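PDB 6H24: replication protein from Sphinx1.76-related DNA, which probably initiates replication of its plasmid-like DNA, this chain being the N-terminal winged-helix (WH1) domain of the longer Rep protein. Local coordinates for residues 4-9 / 117-122; 22-27 / 107-112; 47-52 / 61-66; 83-86 / 91-94. All coordinates share one frame; numbering follows the deposited sequence.

Contact 1 (4-9 / 117-122); sequences IVKDNA and VVPLIT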
loop_
_atom_site.group_PDB
_atom_site.type_symbol
_atom_site.label_atom_id
_atom_site.label_comp_id
_atom_site.label_asym_id
_atom_site.label_seq_id
_atom_site.Cartn_x
_atom_site.Cartn_y
_atom_site.Cartn_z
ATOM N N ILE A 4 20.696 3.724 -3.677
ATOM C CA ILE A 4 21.029 3.352 -5.048
ATOM C C ILE A 4 20.363 2.033 -5.420
ATOM O O ILE A 4 19.851 1.876 -6.536
ATOM C CB ILE A 4 22.558 3.276 -5.223
ATOM N N VAL A 5 20.321 1.078 -4.489
ATOM C CA VAL A 5 19.722 -0.218 -4.790
ATOM C C VAL A 5 18.225 -0.067 -5.036
ATOM O O VAL A 5 17.675 -0.647 -5.982
ATOM C CB VAL A 5 20.012 -1.221 -3.659
ATOM C CG1 VAL A 5 19.296 -2.533 -3.914
ATOM C CG2 VAL A 5 21.507 -1.479 -3.555
ATOM N N LYS A 6 17.531 0.677 -4.168
ATOM C CA LYS A 6 16.088 0.843 -4.344
ATOM C C LYS A 6 15.791 1.614 -5.625
ATOM O O LYS A 6 14.881 1.252 -6.378
ATOM C CB LYS A 6 15.464 1.508 -3.115
ATOM C CG LYS A 6 13.932 1.590 -3.191
ATOM C CD LYS A 6 13.269 2.188 -1.940
ATOM C CE LYS A 6 13.707 3.589 -1.590
ATOM N NZ LYS A 6 12.852 4.090 -0.475
ATOM N N ASP A 7 16.541 2.694 -5.876
ATOM C CA ASP A 7 16.387 3.467 -7.105
ATOM C C ASP A 7 16.513 2.553 -8.318
ATOM O O ASP A 7 15.658 2.556 -9.212
ATOM C CB ASP A 7 17.455 4.571 -7.112
ATOM C CG ASP A 7 17.329 5.561 -8.274
ATOM O OD1 ASP A 7 16.988 5.161 -9.404
ATOM O OD2 ASP A 7 17.628 6.763 -8.055
ATOM N N ASN A 8 17.548 1.708 -8.326
ATOM C CA ASN A 8 17.754 0.780 -9.432
ATOM C C ASN A 8 16.571 -0.162 -9.590
ATOM O O ASN A 8 16.099 -0.407 -10.707
ATOM C CB ASN A 8 19.026 -0.033 -9.202
ATOM C CG ASN A 8 20.283 0.770 -9.426
ATOM O OD1 ASN A 8 20.250 1.851 -10.017
ATOM N ND2 ASN A 8 21.407 0.238 -8.968
ATOM N N ALA A 9 16.105 -0.739 -8.480
ATOM C CA ALA A 9 14.996 -1.686 -8.555
ATOM C C ALA A 9 13.737 -1.008 -9.076
ATOM O O ALA A 9 13.009 -1.579 -9.898
ATOM C CB ALA A 9 14.746 -2.314 -7.185
ATOM N N VAL A 117 8.165 4.484 -2.387
ATOM C CA VAL A 117 8.223 5.220 -3.643
ATOM C C VAL A 117 8.312 6.725 -3.415
ATOM O O VAL A 117 8.950 7.434 -4.204
ATOM C CB VAL A 117 6.991 4.844 -4.487
ATOM C CG1 VAL A 117 6.912 5.695 -5.736
ATOM C CG2 VAL A 117 7.043 3.356 -4.845
ATOM N N VAL A 118 7.703 7.214 -2.333
ATOM C CA VAL A 118 7.638 8.656 -2.088
ATOM C C VAL A 118 8.992 9.348 -2.267
ATOM O O VAL A 118 9.041 10.397 -2.927
ATOM C CB VAL A 118 7.014 8.925 -0.715
ATOM C CG1 VAL A 118 7.183 10.377 -0.330
ATOM C CG2 VAL A 118 5.534 8.545 -0.689
ATOM N N PRO A 119 10.101 8.854 -1.703
ATOM C CA PRO A 119 11.375 9.589 -1.832
ATOM C C PRO A 119 11.953 9.566 -3.232
ATOM O O PRO A 119 12.868 10.348 -3.517
ATOM C CB PRO A 119 12.315 8.875 -0.851
ATOM C CG PRO A 119 11.669 7.570 -0.541
ATOM C CD PRO A 119 10.204 7.692 -0.798
ATOM N N LEU A 120 11.447 8.706 -4.110
ATOM C CA LEU A 120 11.926 8.602 -5.482
ATOM C C LEU A 120 10.964 9.219 -6.490
ATOM O O LEU A 120 11.114 8.986 -7.691
ATOM C CB LEU A 120 12.177 7.134 -5.829
ATOM C CG LEU A 120 13.380 6.515 -5.113
ATOM C CD1 LEU A 120 13.352 4.993 -5.179
ATOM C CD2 LEU A 120 14.677 7.051 -5.697
ATOM N N ILE A 121 9.992 10.016 -6.040
ATOM C CA ILE A 121 9.008 10.571 -6.966
ATOM C C ILE A 121 9.680 11.489 -7.990
ATOM O O ILE A 121 9.302 11.492 -9.165
ATOM C CB ILE A 121 7.893 11.297 -6.196
ATOM C CG1 ILE A 121 6.907 10.282 -5.613
ATOM C CG2 ILE A 121 7.131 12.235 -7.116
ATOM C CD1 ILE A 121 5.986 9.660 -6.654
ATOM N N THR A 122 10.679 12.274 -7.575
ATOM C CA THR A 122 11.336 13.141 -8.548
ATOM C C THR A 122 12.107 12.325 -9.577
ATOM O O THR A 122 12.197 12.730 -10.744
ATOM C CB THR A 122 12.251 14.156 -7.864
ATOM O OG1 THR A 122 11.452 15.013 -7.046
ATOM C CG2 THR A 122 12.961 15.004 -8.913
#
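L120, in the turn just ahead of helix 121-128, reaches onto K6 and D7 of helix 2-14 and so links the first and last helices of the winged-helix WH1 domain. The nonpolar part rests on the leucine's fork. CD1 of L120 lies beside the aliphatic run of K6, 3.9 Å from its CE and 4.0 Å from its CG, while CD2 of L120 turns to D7, 4.0 Å from CB of that aspartate and 3.8 Å from its OD2. Leucine suits the place because its two methyls serve successive residues of the helix. A serine in place of L120 would remove both methyls and would probably open a gap beside K6, leaving its methylenes without their apolar support.

The polar ends have partners beyond the two segments. Lysine suits its position because it packs with its methylenes and still delivers a charge beyond them: a bend at chi3 (59°) directs the end of K6 to the carbonyl oxygen of A116, which accepts a hydrogen bond from NZ. D7 forms a salt bridge through OD2 with R123, on the helix that L120 precedes. At its end the lysine crosses P119 at about a right angle, K6 NZ lying 3.7 Å from P119 CG.

Contact 2 (22-27 / 107-112); sequences QRLILL and ATVEII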
loop_
_atom_site.group_PDB
_atom_site.type_symbol
_atom_site.label_atom_id
_atom_site.label_comp_id
_atom_site.label_asym_id
_atom_site.label_seq_id
_atom_site.Cartn_x
_atom_site.Cartn_y
_atom_site.Cartn_z
ATOM N N GLN A 22 2.361 5.623 -16.578
ATOM C CA GLN A 22 3.396 6.640 -16.444
ATOM C C GLN A 22 2.789 8.034 -16.417
ATOM O O GLN A 22 3.188 8.881 -15.606
ATOM C CB GLN A 22 4.397 6.523 -17.592
ATOM C CG GLN A 22 5.116 5.194 -17.627
ATOM C CD GLN A 22 6.169 5.132 -18.706
ATOM O OE1 GLN A 22 6.426 6.113 -19.402
ATOM N NE2 GLN A 22 6.793 3.969 -18.850
ATOM N N ARG A 23 1.809 8.284 -17.283
ATOM C CA ARG A 23 1.184 9.597 -17.337
ATOM C C ARG A 23 0.305 9.843 -16.118
ATOM O O ARG A 23 0.225 10.978 -15.631
ATOM C CB ARG A 23 0.392 9.730 -18.635
ATOM C CG ARG A 23 1.306 9.873 -19.842
ATOM C CD ARG A 23 0.533 9.849 -21.131
ATOM N NE ARG A 23 1.359 10.216 -22.275
ATOM C CZ ARG A 23 0.950 10.132 -23.537
ATOM N NH1 ARG A 23 -0.264 9.672 -23.804
ATOM N NH2 ARG A 23 1.756 10.490 -24.526
ATOM N N LEU A 24 -0.362 8.805 -15.610
ATOM C CA LEU A 24 -1.101 8.953 -14.360
ATOM C C LEU A 24 -0.179 9.476 -13.262
ATOM O O LEU A 24 -0.527 10.407 -12.522
ATOM C CB LEU A 24 -1.720 7.615 -13.964
ATOM C CG LEU A 24 -2.323 7.524 -12.562
ATOM C CD1 LEU A 24 -3.542 8.407 -12.428
ATOM C CD2 LEU A 24 -2.689 6.079 -12.260
ATOM N N ILE A 25 1.005 8.873 -13.136
ATOM C CA ILE A 25 1.956 9.291 -12.105
ATOM C C ILE A 25 2.436 10.715 -12.362
ATOM O O ILE A 25 2.477 11.546 -11.444
ATOM C CB ILE A 25 3.125 8.293 -12.025
ATOM C CG1 ILE A 25 2.641 6.972 -11.427
ATOM C CG2 ILE A 25 4.281 8.862 -11.201
ATOM C CD1 ILE A 25 3.653 5.847 -11.544
ATOM N N LEU A 26 2.818 11.016 -13.609
ATOM C CA LEU A 26 3.280 12.364 -13.936
ATOM C C LEU A 26 2.200 13.394 -13.626
ATOM O O LEU A 26 2.488 14.470 -13.085
ATOM C CB LEU A 26 3.696 12.445 -15.411
ATOM N N LEU A 27 0.947 13.087 -13.969
ATOM C CA LEU A 27 -0.134 14.034 -13.732
ATOM C C LEU A 27 -0.360 14.256 -12.243
ATOM O O LEU A 27 -0.645 15.381 -11.819
ATOM C CB LEU A 27 -1.419 13.533 -14.394
ATOM C CG LEU A 27 -1.434 13.535 -15.920
ATOM C CD1 LEU A 27 -2.617 12.701 -16.399
ATOM C CD2 LEU A 27 -1.500 14.947 -16.476
ATOM N N ALA A 107 -15.071 12.760 -13.253
ATOM C CA ALA A 107 -13.951 12.333 -14.091
ATOM C C ALA A 107 -12.614 12.618 -13.413
ATOM O O ALA A 107 -11.707 13.210 -14.003
ATOM C CB ALA A 107 -14.000 13.000 -15.464
ATOM N N THR A 108 -12.500 12.174 -12.164
ATOM C CA THR A 108 -11.280 12.312 -11.381
ATOM C C THR A 108 -10.923 10.974 -10.754
ATOM O O THR A 108 -11.797 10.141 -10.479
ATOM C CB THR A 108 -11.430 13.368 -10.279
ATOM O OG1 THR A 108 -12.451 12.967 -9.360
ATOM C CG2 THR A 108 -11.815 14.703 -10.873
ATOM N N VAL A 109 -9.626 10.771 -10.538
ATOM C CA VAL A 109 -9.113 9.625 -9.805
ATOM C C VAL A 109 -8.230 10.141 -8.668
ATOM O O VAL A 109 -7.880 11.322 -8.604
ATOM C CB VAL A 109 -8.331 8.650 -10.712
ATOM C CG1 VAL A 109 -9.237 8.102 -11.825
ATOM C CG2 VAL A 109 -7.112 9.327 -11.294
ATOM N N GLU A 110 -7.897 9.239 -7.748
ATOM C CA GLU A 110 -7.103 9.559 -6.571
ATOM C C GLU A 110 -6.129 8.415 -6.331
ATOM O O GLU A 110 -6.505 7.250 -6.452
ATOM C CB GLU A 110 -7.969 9.719 -5.321
ATOM C CG GLU A 110 -8.653 11.039 -5.147
ATOM C CD GLU A 110 -9.266 11.154 -3.768
ATOM O OE1 GLU A 110 -9.051 10.235 -2.943
ATOM O OE2 GLU A 110 -9.974 12.142 -3.512
ATOM N N ILE A 111 -4.901 8.736 -5.934
ATOM C CA ILE A 111 -3.929 7.707 -5.591
ATOM C C ILE A 111 -3.141 8.149 -4.365
ATOM O O ILE A 111 -3.004 9.344 -4.093
ATOM C CB ILE A 111 -2.952 7.378 -6.746
ATOM C CG1 ILE A 111 -2.052 8.569 -7.096
ATOM C CG2 ILE A 111 -3.720 6.928 -7.989
ATOM C CD1 ILE A 111 -0.963 8.215 -8.095
ATOM N N ILE A 112 -2.643 7.177 -3.613
ATOM C CA ILE A 112 -1.636 7.417 -2.588
ATOM C C ILE A 112 -0.415 6.568 -2.911
ATOM O O ILE A 112 -0.530 5.350 -3.061
ATOM C CB ILE A 112 -2.134 7.096 -1.172
ATOM C CG1 ILE A 112 -3.461 7.795 -0.871
ATOM C CG2 ILE A 112 -1.073 7.534 -0.159
ATOM C CD1 ILE A 112 -3.990 7.536 0.539
#
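L24 and V109 mark the closest approach of the two backbones, their CA atoms 9.2 Å apart, a spacing that leaves a layer for side chains between helix 19-34 and strand 108-113. L24 reaches into that layer. Its CG stands anti to the backbone N (chi1 170°), and the two methyls beyond it meet two strand residues: CD1 of L24 touches CG2 of V109 at 3.9 Å, and CD2 of L24 lies more loosely, 4.5 Å from CG2 of I111. V109 and I111 are two positions apart, so both CA–CB bonds point to the helix, while that of E110 between them points away, to the face where the second subunit packs.

The residue types fit. Beta-branched valine and isoleucine sit well in an extended strand, and the flexible forked leucine can span both from a helix. Around them the layer continues with L27 on V47 of the adjoining strand 45-48, and with I25 on L17 and W96.

All three touching residues are buried and the contacts are methyl to methyl. The attachment of this helix to the middle strand of the three-stranded sheet therefore probably depends here mainly on shape and the exclusion of water, with no polar group needing a partner.

Contact 3 (47-52 / 61-66); sequences VHASSY and HTAYQA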
loop_
_atom_site.group_PDB
_atom_site.type_symbol
_atom_site.label_atom_id
_atom_site.label_comp_id
_atom_site.label_asym_id
_atom_site.label_seq_id
_atom_site.Cartn_x
_atom_site.Cartn_y
_atom_site.Cartn_z
ATOM N N VAL A 47 -6.124 13.412 -9.622
ATOM C CA VAL A 47 -5.830 13.574 -11.043
ATOM C C VAL A 47 -7.146 13.776 -11.781
ATOM O O VAL A 47 -8.077 12.974 -11.634
ATOM C CB VAL A 47 -5.071 12.372 -11.634
ATOM C CG1 VAL A 47 -4.896 12.542 -13.145
ATOM C CG2 VAL A 47 -3.723 12.202 -10.955
ATOM N N HIS A 48 -7.229 14.854 -12.551
ATOM C CA HIS A 48 -8.396 15.164 -13.359
ATOM C C HIS A 48 -8.207 14.666 -14.783
ATOM O O HIS A 48 -7.144 14.854 -15.378
ATOM C CB HIS A 48 -8.661 16.673 -13.392
ATOM C CG HIS A 48 -9.172 17.233 -12.103
ATOM N ND1 HIS A 48 -8.380 17.394 -10.988
ATOM C CD2 HIS A 48 -10.400 17.692 -11.763
ATOM C CE1 HIS A 48 -9.103 17.913 -10.010
ATOM N NE2 HIS A 48 -10.332 18.099 -10.454
ATOM N N ALA A 49 -9.247 14.038 -15.336
ATOM C CA ALA A 49 -9.209 13.716 -16.758
ATOM C C ALA A 49 -8.974 14.970 -17.594
ATOM O O ALA A 49 -8.329 14.903 -18.646
ATOM C CB ALA A 49 -10.502 13.022 -17.191
ATOM N N SER A 50 -9.482 16.119 -17.138
ATOM C CA SER A 50 -9.265 17.368 -17.859
ATOM C C SER A 50 -7.781 17.702 -17.946
ATOM O O SER A 50 -7.316 18.212 -18.971
ATOM C CB SER A 50 -10.024 18.505 -17.174
ATOM O OG SER A 50 -9.684 18.590 -15.799
ATOM N N SER A 51 -7.017 17.410 -16.890
ATOM C CA SER A 51 -5.576 17.647 -16.933
ATOM C C SER A 51 -4.897 16.684 -17.901
ATOM O O SER A 51 -3.985 17.071 -18.637
ATOM C CB SER A 51 -4.969 17.516 -15.538
ATOM O OG SER A 51 -5.598 18.389 -14.618
ATOM N N TYR A 52 -5.331 15.418 -17.907
ATOM C CA TYR A 52 -4.809 14.450 -18.869
ATOM C C TYR A 52 -5.027 14.954 -20.283
ATOM O O TYR A 52 -4.103 14.940 -21.111
ATOM C CB TYR A 52 -5.481 13.091 -18.601
ATOM C CG TYR A 52 -5.028 11.899 -19.429
ATOM C CD1 TYR A 52 -3.711 11.756 -19.846
ATOM C CD2 TYR A 52 -5.907 10.857 -19.693
ATOM C CE1 TYR A 52 -3.307 10.642 -20.579
ATOM C CE2 TYR A 52 -5.513 9.742 -20.412
ATOM C CZ TYR A 52 -4.214 9.638 -20.851
ATOM O OH TYR A 52 -3.840 8.519 -21.567
ATOM N N HIS A 61 -13.006 11.485 -25.071
ATOM C CA HIS A 61 -14.076 10.670 -24.506
ATOM C C HIS A 61 -13.550 9.439 -23.782
ATOM O O HIS A 61 -14.273 8.871 -22.959
ATOM C CB HIS A 61 -15.092 10.270 -25.580
ATOM C CG HIS A 61 -14.535 9.425 -26.679
ATOM N ND1 HIS A 61 -14.567 8.048 -26.646
ATOM C CD2 HIS A 61 -13.961 9.761 -27.857
ATOM C CE1 HIS A 61 -14.025 7.571 -27.753
ATOM N NE2 HIS A 61 -13.646 8.590 -28.503
ATOM N N THR A 62 -12.317 9.017 -24.055
ATOM C CA THR A 62 -11.757 7.841 -23.404
ATOM C C THR A 62 -10.756 8.187 -22.312
ATOM O O THR A 62 -10.208 7.274 -21.687
ATOM C CB THR A 62 -11.060 6.940 -24.434
ATOM O OG1 THR A 62 -10.057 7.690 -25.133
ATOM C CG2 THR A 62 -12.062 6.378 -25.429
ATOM N N ALA A 63 -10.537 9.476 -22.036
ATOM C CA ALA A 63 -9.452 9.870 -21.143
ATOM C C ALA A 63 -9.722 9.409 -19.717
ATOM O O ALA A 63 -8.845 8.831 -19.067
ATOM C CB ALA A 63 -9.260 11.387 -21.186
ATOM N N TYR A 64 -10.939 9.629 -19.218
ATOM C CA TYR A 64 -11.235 9.235 -17.847
ATOM C C TYR A 64 -11.161 7.721 -17.676
ATOM O O TYR A 64 -10.528 7.227 -16.740
ATOM C CB TYR A 64 -12.603 9.752 -17.419
ATOM C CG TYR A 64 -13.049 9.194 -16.086
ATOM C CD1 TYR A 64 -12.323 9.437 -14.933
ATOM C CD2 TYR A 64 -14.187 8.407 -15.988
ATOM C CE1 TYR A 64 -12.727 8.923 -13.710
ATOM C CE2 TYR A 64 -14.601 7.888 -14.771
ATOM C CZ TYR A 64 -13.863 8.150 -13.635
ATOM O OH TYR A 64 -14.263 7.641 -12.422
ATOM N N GLN A 65 -11.795 6.962 -18.577
ATOM C CA GLN A 65 -11.737 5.508 -18.460
ATOM C C GLN A 65 -10.296 5.014 -18.504
ATOM O O GLN A 65 -9.926 4.079 -17.782
ATOM C CB GLN A 65 -12.560 4.848 -19.565
ATOM C CG GLN A 65 -12.752 3.349 -19.366
ATOM C CD GLN A 65 -13.597 3.032 -18.136
ATOM O OE1 GLN A 65 -14.685 3.583 -17.957
ATOM N NE2 GLN A 65 -13.092 2.155 -17.281
ATOM N N ALA A 66 -9.464 5.625 -19.356
ATOM C CA ALA A 66 -8.059 5.245 -19.422
ATOM C C ALA A 66 -7.373 5.442 -18.078
ATOM O O ALA A 66 -6.619 4.572 -17.624
ATOM C CB ALA A 66 -7.349 6.069 -20.499
#
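Y52 lays one edge of its ring against A63 and A66, with A49 packing beside it on the same helix. From CB, the ring is carried across by a first torsion that sets CG anti to the backbone N (chi1 -176°). CD2 of Y52 then meets A63 twice, 3.7 Å from its CB and 3.6 Å from its O. Farther out, CE2 of Y52 stays by O of A63 (3.7 Å) and reaches CB of A66 at 4.1 Å, where the path of contacts ends. Both A63 O and A66 CB lie near the ring plane, so the slightly positive C-H edge, rather than the electron-rich face, is turned to the carbonyl oxygen.

A63 and A66 are small enough to admit the ring edge. A49 lets the backbones come close, its CA 5.0 Å from CA of Y64 and its CB 3.9 Å from CB of Y64. An alanine at Y52 would remove the whole ring and is likely to leave a gap beside A63 and A66.

Helices 49-56 and 60-75, joined by a short turn, fit the helix-turn-helix of a winged-helix domain. Y52 also packs on V20 and L27 of helix 19-34 and on L67, while Y64 hydrogen-bonds D104 through OH and rests on V109 of strand 108-113.

Contact 4 (83-86 / 91-94); sequences EKRE and NITS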
loop_
_atom_site.group_PDB
_atom_site.type_symbol
_atom_site.label_atom_id
_atom_site.label_comp_id
_atom_site.label_asym_id
_atom_site.label_seq_id
_atom_site.Cartn_x
_atom_site.Cartn_y
_atom_site.Cartn_z
ATOM N N GLU A 83 17.272 -3.847 1.918
ATOM C CA GLU A 83 17.690 -2.717 2.738
ATOM C C GLU A 83 18.468 -3.204 3.953
ATOM O O GLU A 83 18.276 -4.330 4.418
ATOM C CB GLU A 83 16.511 -1.883 3.262
ATOM C CG GLU A 83 15.950 -0.868 2.313
ATOM C CD GLU A 83 14.889 0.000 2.969
ATOM O OE1 GLU A 83 14.523 -0.259 4.139
ATOM O OE2 GLU A 83 14.439 0.964 2.322
ATOM N N LYS A 84 19.326 -2.327 4.475
ATOM C CA LYS A 84 20.007 -2.573 5.739
ATOM C C LYS A 84 19.060 -2.333 6.914
ATOM O O LYS A 84 18.169 -1.477 6.851
ATOM C CB LYS A 84 21.237 -1.670 5.869
ATOM N N ARG A 85 19.169 -3.187 7.923
ATOM C CA ARG A 85 18.578 -2.963 9.233
ATOM C C ARG A 85 19.696 -3.040 10.265
ATOM O O ARG A 85 20.832 -3.400 9.948
ATOM C CB ARG A 85 17.480 -3.984 9.545
ATOM C CG ARG A 85 16.273 -3.842 8.639
ATOM C CD ARG A 85 15.297 -2.811 9.187
ATOM N NE ARG A 85 14.099 -2.704 8.360
ATOM C CZ ARG A 85 14.007 -1.948 7.270
ATOM N NH1 ARG A 85 15.045 -1.214 6.863
ATOM N NH2 ARG A 85 12.881 -1.914 6.578
ATOM N N GLU A 86 19.375 -2.693 11.512
ATOM C CA GLU A 86 20.363 -2.830 12.577
ATOM C C GLU A 86 20.922 -4.251 12.607
ATOM O O GLU A 86 22.139 -4.457 12.572
ATOM C CB GLU A 86 19.749 -2.474 13.937
ATOM C CG GLU A 86 19.891 -1.008 14.359
ATOM C CD GLU A 86 19.724 -0.815 15.865
ATOM O OE1 GLU A 86 19.253 -1.755 16.541
ATOM O OE2 GLU A 86 20.074 0.269 16.381
ATOM N N ASN A 91 14.669 -8.269 3.208
ATOM C CA ASN A 91 14.179 -8.454 1.848
ATOM C C ASN A 91 12.780 -7.848 1.762
ATOM O O ASN A 91 11.826 -8.405 2.315
ATOM C CB ASN A 91 14.146 -9.943 1.507
ATOM C CG ASN A 91 15.529 -10.547 1.401
ATOM O OD1 ASN A 91 16.280 -10.251 0.475
ATOM N ND2 ASN A 91 15.875 -11.396 2.360
ATOM N N ILE A 92 12.642 -6.740 1.030
ATOM C CA ILE A 92 11.399 -5.973 1.001
ATOM C C ILE A 92 10.640 -6.199 -0.300
ATOM O O ILE A 92 11.238 -6.307 -1.378
ATOM C CB ILE A 92 11.688 -4.468 1.181
ATOM C CG1 ILE A 92 12.264 -4.214 2.573
ATOM C CG2 ILE A 92 10.444 -3.641 0.954
ATOM C CD1 ILE A 92 12.790 -2.813 2.758
ATOM N N THR A 93 9.315 -6.266 -0.195
ATOM C CA THR A 93 8.425 -6.145 -1.344
ATOM C C THR A 93 7.475 -4.977 -1.104
ATOM O O THR A 93 6.864 -4.879 -0.034
ATOM C CB THR A 93 7.645 -7.431 -1.586
ATOM O OG1 THR A 93 8.565 -8.518 -1.728
ATOM C CG2 THR A 93 6.805 -7.312 -2.847
ATOM N N SER A 94 7.341 -4.102 -2.103
ATOM C CA SER A 94 6.559 -2.879 -1.976
ATOM C C SER A 94 5.577 -2.756 -3.128
ATOM O O SER A 94 5.819 -3.261 -4.224
ATOM C CB SER A 94 7.460 -1.618 -1.962
ATOM O OG SER A 94 6.699 -0.420 -1.871
#
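The contact of I92 with E83 and R85 is a diagonal cross-strand packing in the beta hairpin 78-85/88-95, which probably corresponds to the wing of the winged-helix fold. The backbone ladder pairs E83 with I90 and I92 with Y81, so I92 meets E83 obliquely along the hairpin. Its CD1 does all the touching. CD1 of I92 runs along the glutamate chain, against CB and CG of E83 and closest to its OE1 (3.4 Å). The same CD1 also lies 3.9 Å from NH2 of R85, approaching the guanidinium obliquely, and the two side chains cross at about a right angle. Isoleucine suits the spot because its long branch can reach both the methylenes and the ends of a charged pair.

That pair is formed within strand 78-85. A bend at chi2 (-86°) folds R85 back toward E83, where NH1 of R85 makes a salt bridge to OE1 of E83 at 2.9 Å. The oxygen lies in the guanidinium plane and is met nearly along its C-O axis, in a fairly straight bond of 156°. NH2 of R85 adds a weak second bond to the same oxygen, and NH1 of R85 also donates to O of K84, at 3.1 Å. NE is used as well, in a salt bridge to E110 of the second subunit; a strand of that subunit pairs antiparallel with N91 to S94, so the sheet runs on across the interface.

Several bonds thus fix the guanidinium's rotation. The methyl beside it probably shields the ion pair from water on that side and so strengthens it, at the subunit interface.

Along the chain, contact 1 spans nearly everything, contact 2 lies within that span, and contacts 3 and 4 follow one another inside contact 2. Contacts 2 and 3 are neighbours, with centres 9 Å apart: they share the three-stranded sheet, where strands 45-48 and 108-113 pair, so helix 19-34 and the helix-turn-helix are built on one core. Contact 1 and the hairpin of contact 4 lie on the same side of the chain's centre, 13 Å apart between centres, whereas contacts 3 and 4 lie on opposite sides, their centres about 36 Å apart. The helix-turn-helix is thus well separated from the hairpin that joins the second subunit, which contact 2 also touches.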